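Choline dehydrogenase and related flavoproteins (Aspergillus oryzae, PDB 3Q9T) is a formate oxidase of the glucose-methanol-choline oxidoreductase family that carries a modified flavin, 8-formyl-FAD, at its catalytic site. Local coordinates at residues N97-V102 / C200-R205. Numbering follows the deposited sequence.
Sequences NYFTWV and CDTIYR. With FAY ([(2R,3S,4R,5R)-5-(6-amino-9H-purin-9-yl)-3,4-dihydroxytetrahydrofuran-2-yl]methyl (2R,3S,4S)-5-(8-formyl-7-methyl-2,4-dioxo-3,4-dihydrobenzo[g]pteridin-10(2H)-yl)-2,3,4-trihydroxypentyl dihydrogen diphosphate), chain D.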
# COMPACT_ATOMS: atom_id res chain seq x y z
N ASN A 97 2.50 -15.15 19.03
CA ASN A 97 1.09 -15.20 18.63
C ASN A 97 0.12 -14.81 19.75
O ASN A 97 0.57 -14.48 20.86
CB ASN A 97 0.72 -16.54 17.95
CG ASN A 97 0.54 -17.70 18.95
OD1 ASN A 97 0.45 -17.50 20.16
ND2 ASN A 97 0.46 -18.92 18.43
N TYR A 98 -1.18 -14.81 19.46
CA TYR A 98 -2.17 -14.35 20.45
C TYR A 98 -2.98 -15.49 21.12
O TYR A 98 -4.15 -15.33 21.50
CB TYR A 98 -3.05 -13.21 19.88
CG TYR A 98 -2.19 -12.14 19.23
CD1 TYR A 98 -2.54 -11.57 18.01
CD2 TYR A 98 -0.99 -11.74 19.83
CE1 TYR A 98 -1.73 -10.62 17.41
CE2 TYR A 98 -0.17 -10.79 19.23
CZ TYR A 98 -0.55 -10.23 18.02
OH TYR A 98 0.26 -9.30 17.40
N PHE A 99 -2.32 -16.64 21.21
CA PHE A 99 -2.62 -17.65 22.23
C PHE A 99 -3.81 -18.56 21.99
O PHE A 99 -3.81 -19.70 22.47
CB PHE A 99 -2.75 -17.00 23.61
CG PHE A 99 -1.65 -16.06 23.92
CD1 PHE A 99 -0.37 -16.53 24.21
CD2 PHE A 99 -1.88 -14.69 23.92
CE1 PHE A 99 0.67 -15.65 24.52
CE2 PHE A 99 -0.84 -13.80 24.21
CZ PHE A 99 0.43 -14.29 24.50
N THR A 100 -4.83 -18.07 21.29
CA THR A 100 -6.06 -18.83 21.11
C THR A 100 -5.80 -20.24 20.59
O THR A 100 -4.97 -20.46 19.71
CB THR A 100 -7.08 -18.14 20.22
OG1 THR A 100 -7.09 -16.73 20.47
CG2 THR A 100 -8.47 -18.70 20.51
N TRP A 101 -6.51 -21.20 21.18
CA TRP A 101 -6.31 -22.61 20.89
C TRP A 101 -7.65 -23.19 20.53
O TRP A 101 -8.49 -23.41 21.41
CB TRP A 101 -5.74 -23.31 22.11
CG TRP A 101 -5.48 -24.78 21.93
CD1 TRP A 101 -6.33 -25.80 22.21
CD2 TRP A 101 -4.25 -25.40 21.49
NE1 TRP A 101 -5.73 -27.01 21.96
CE2 TRP A 101 -4.45 -26.79 21.52
CE3 TRP A 101 -3.01 -24.90 21.07
CZ2 TRP A 101 -3.46 -27.69 21.14
CZ3 TRP A 101 -2.03 -25.79 20.69
CH2 TRP A 101 -2.26 -27.18 20.73
N VAL A 102 -7.83 -23.46 19.24
CA VAL A 102 -9.12 -23.84 18.70
C VAL A 102 -8.87 -24.63 17.41
O VAL A 102 -8.11 -24.19 16.56
CB VAL A 102 -10.00 -22.57 18.47
CG1 VAL A 102 -9.23 -21.54 17.63
CG2 VAL A 102 -11.33 -22.92 17.83
N CYS A 200 -9.99 -21.24 24.94
CA CYS A 200 -8.78 -21.71 25.59
C CYS A 200 -7.55 -21.06 24.97
O CYS A 200 -7.62 -20.50 23.89
CB CYS A 200 -8.66 -23.23 25.50
SG CYS A 200 -9.94 -24.08 26.42
N ASP A 201 -6.43 -21.16 25.66
CA ASP A 201 -5.27 -20.41 25.27
C ASP A 201 -3.99 -21.16 25.56
O ASP A 201 -3.94 -21.98 26.48
CB ASP A 201 -5.25 -19.10 26.04
CG ASP A 201 -6.25 -18.11 25.51
OD1 ASP A 201 -7.32 -17.94 26.13
OD2 ASP A 201 -5.96 -17.52 24.45
N THR A 202 -2.95 -20.86 24.79
CA THR A 202 -1.60 -21.34 25.11
C THR A 202 -0.98 -20.43 26.17
O THR A 202 0.12 -19.87 25.99
CB THR A 202 -0.70 -21.47 23.87
OG1 THR A 202 -0.82 -20.29 23.06
CG2 THR A 202 -1.11 -22.72 23.05
N ILE A 203 -1.72 -20.28 27.27
CA ILE A 203 -1.28 -19.54 28.45
C ILE A 203 -1.61 -20.38 29.69
O ILE A 203 -2.66 -21.02 29.76
CB ILE A 203 -1.98 -18.17 28.55
CG1 ILE A 203 -1.66 -17.32 27.31
CG2 ILE A 203 -1.57 -17.46 29.83
CD1 ILE A 203 -2.49 -16.06 27.16
N TYR A 204 -0.70 -20.39 30.66
CA TYR A 204 -0.96 -21.07 31.93
C TYR A 204 -0.15 -20.41 33.03
O TYR A 204 1.05 -20.16 32.86
CB TYR A 204 -0.66 -22.56 31.85
CG TYR A 204 -1.05 -23.34 33.09
CD1 TYR A 204 -2.34 -23.28 33.60
CD2 TYR A 204 -0.12 -24.15 33.75
CE1 TYR A 204 -2.70 -23.98 34.74
CE2 TYR A 204 -0.47 -24.86 34.89
CZ TYR A 204 -1.77 -24.78 35.37
OH TYR A 204 -2.13 -25.48 36.49
N ARG A 205 -0.81 -20.14 34.15
CA ARG A 205 -0.22 -19.35 35.21
C ARG A 205 0.49 -18.15 34.61
O ARG A 205 1.65 -17.89 34.93
CB ARG A 205 0.77 -20.20 36.01
CG ARG A 205 0.10 -21.22 36.92
CD ARG A 205 1.15 -22.15 37.52
NE ARG A 205 1.03 -22.28 38.97
CZ ARG A 205 1.67 -21.53 39.86
NH1 ARG A 205 2.49 -20.56 39.45
NH2 ARG A 205 1.49 -21.74 41.15
P FAY D . 4.70 -22.75 11.68
N1 FAY D . -2.85 -18.92 15.61
C2 FAY D . -3.69 -19.28 16.66
O2 FAY D . -4.09 -20.44 16.76
N3 FAY D . -3.68 -18.54 17.82
C4 FAY D . -3.35 -17.21 17.75
O4 FAY D . -4.00 -16.42 18.46
N5 FAY D . -2.16 -15.49 16.59
C6 FAY D . -0.60 -13.91 15.82
C7 FAY D . 0.50 -13.56 15.06
C8 FAY D . 1.07 -14.51 14.20
O8 FAY D . 2.98 -15.02 12.95
C9 FAY D . 0.60 -15.83 14.21
PA FAY D . 6.62 -20.78 12.35
C1' FAY D . -0.52 -18.53 13.95
C10 FAY D . -2.28 -17.67 15.58
N10 FAY D . -1.16 -17.42 14.78
N1A FAY D . 16.66 -19.76 8.13
O1A FAY D . 6.75 -19.36 11.92
C1B FAY D . 12.36 -20.17 11.13
O1P FAY D . 5.43 -23.88 12.37
C2' FAY D . 0.46 -19.39 14.79
O2' FAY D . 1.23 -18.52 15.55
C2A FAY D . 16.57 -20.25 9.42
O2A FAY D . 6.05 -20.95 13.73
C2B FAY D . 11.57 -19.04 11.75
O2B FAY D . 12.37 -18.14 12.51
O2P FAY D . 4.07 -23.22 10.38
C3' FAY D . 1.39 -20.47 14.16
O3' FAY D . 2.71 -20.55 14.70
N3A FAY D . 15.35 -20.29 10.08
C3B FAY D . 10.62 -19.80 12.65
O3B FAY D . 11.28 -20.11 13.85
O3P FAY D . 5.74 -21.58 11.29
C4' FAY D . 1.53 -20.41 12.66
O4' FAY D . 0.20 -20.34 12.15
C4A FAY D . 14.24 -19.84 9.45
C4B FAY D . 10.41 -21.10 11.91
O4B FAY D . 11.42 -21.19 10.93
C4X FAY D . -2.65 -16.78 16.61
C5' FAY D . 2.29 -21.65 12.12
O5' FAY D . 3.58 -22.01 12.63
C5A FAY D . 14.30 -19.35 8.15
C5B FAY D . 9.03 -21.17 11.29
O5B FAY D . 8.10 -21.45 12.31
C5X FAY D . -1.19 -15.16 15.66
C6A FAY D . 15.52 -19.30 7.48
N6A FAY D . 15.60 -18.73 6.27
N7A FAY D . 13.05 -18.99 7.78
C7M FAY D . 0.92 -12.11 15.05
C8A FAY D . 12.20 -19.24 8.79
C8M FAY D . 2.44 -14.25 13.71
C9A FAY D . -0.56 -16.16 14.90
N9A FAY D . 12.92 -19.76 9.83
O HOH W 1 1.54 -19.15 22.30
O HOH W 2 -7.49 -15.91 23.27
O HOH W 3 -10.61 -22.09 22.28
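F99 and I203 form the tight apolar part of this contact, a compact example of how a flavin-binding loop is backed by a neighbouring strand. The I203 methyl CD1 lies over one face of the F99 ring, 3.6 Å from its centroid and 22° off the normal, a CH-pi contact, while N97 O sits over the centre of the opposite face. With CG of F99 beside its own backbone N (chi1 -47°), the ring is held between loop backbone and isoleucine. Next to it the T202 amide gives F99 O a short hydrogen bond, N to O 2.7 Å and fairly straight at 159°, and CA of D201 adds a CA-H...O contact to the same oxygen. The T202 methyl CG2 reaches CE3 of the W101 indole at 3.5 Å, the two side chains crossing at about a right angle.

Around this packing the join is looser and watery, though still buried. One water links OG1 of T202 to OD1 of N97, and another bridges OG1 of T100 and OD2 of D201. T100 and D201 face each other as an antiparallel non-hydrogen-bonded pair, CA to CA 4.5 Å. W101 N also donates to C200 O, a more bent bond than that of T202 N, with a third water between W101 O and C200 N.

The same loop also serves the cofactor. N97 divides its amide: OD1 accepts from F99 N, closing an Asx turn, and from the water, while ND2 donates to the ribityl O2' at 3.0 Å and to Q555 OE1. T100 O accepts from flavin N3, and flavin C6 comes up to one face of the Y98 ring, offset toward its rim, the ring planes steeply turned against each other. Strand 195-204 thus backs, in antiparallel pairing, the loop that lines the flavin pocket of this GMC oxidoreductase.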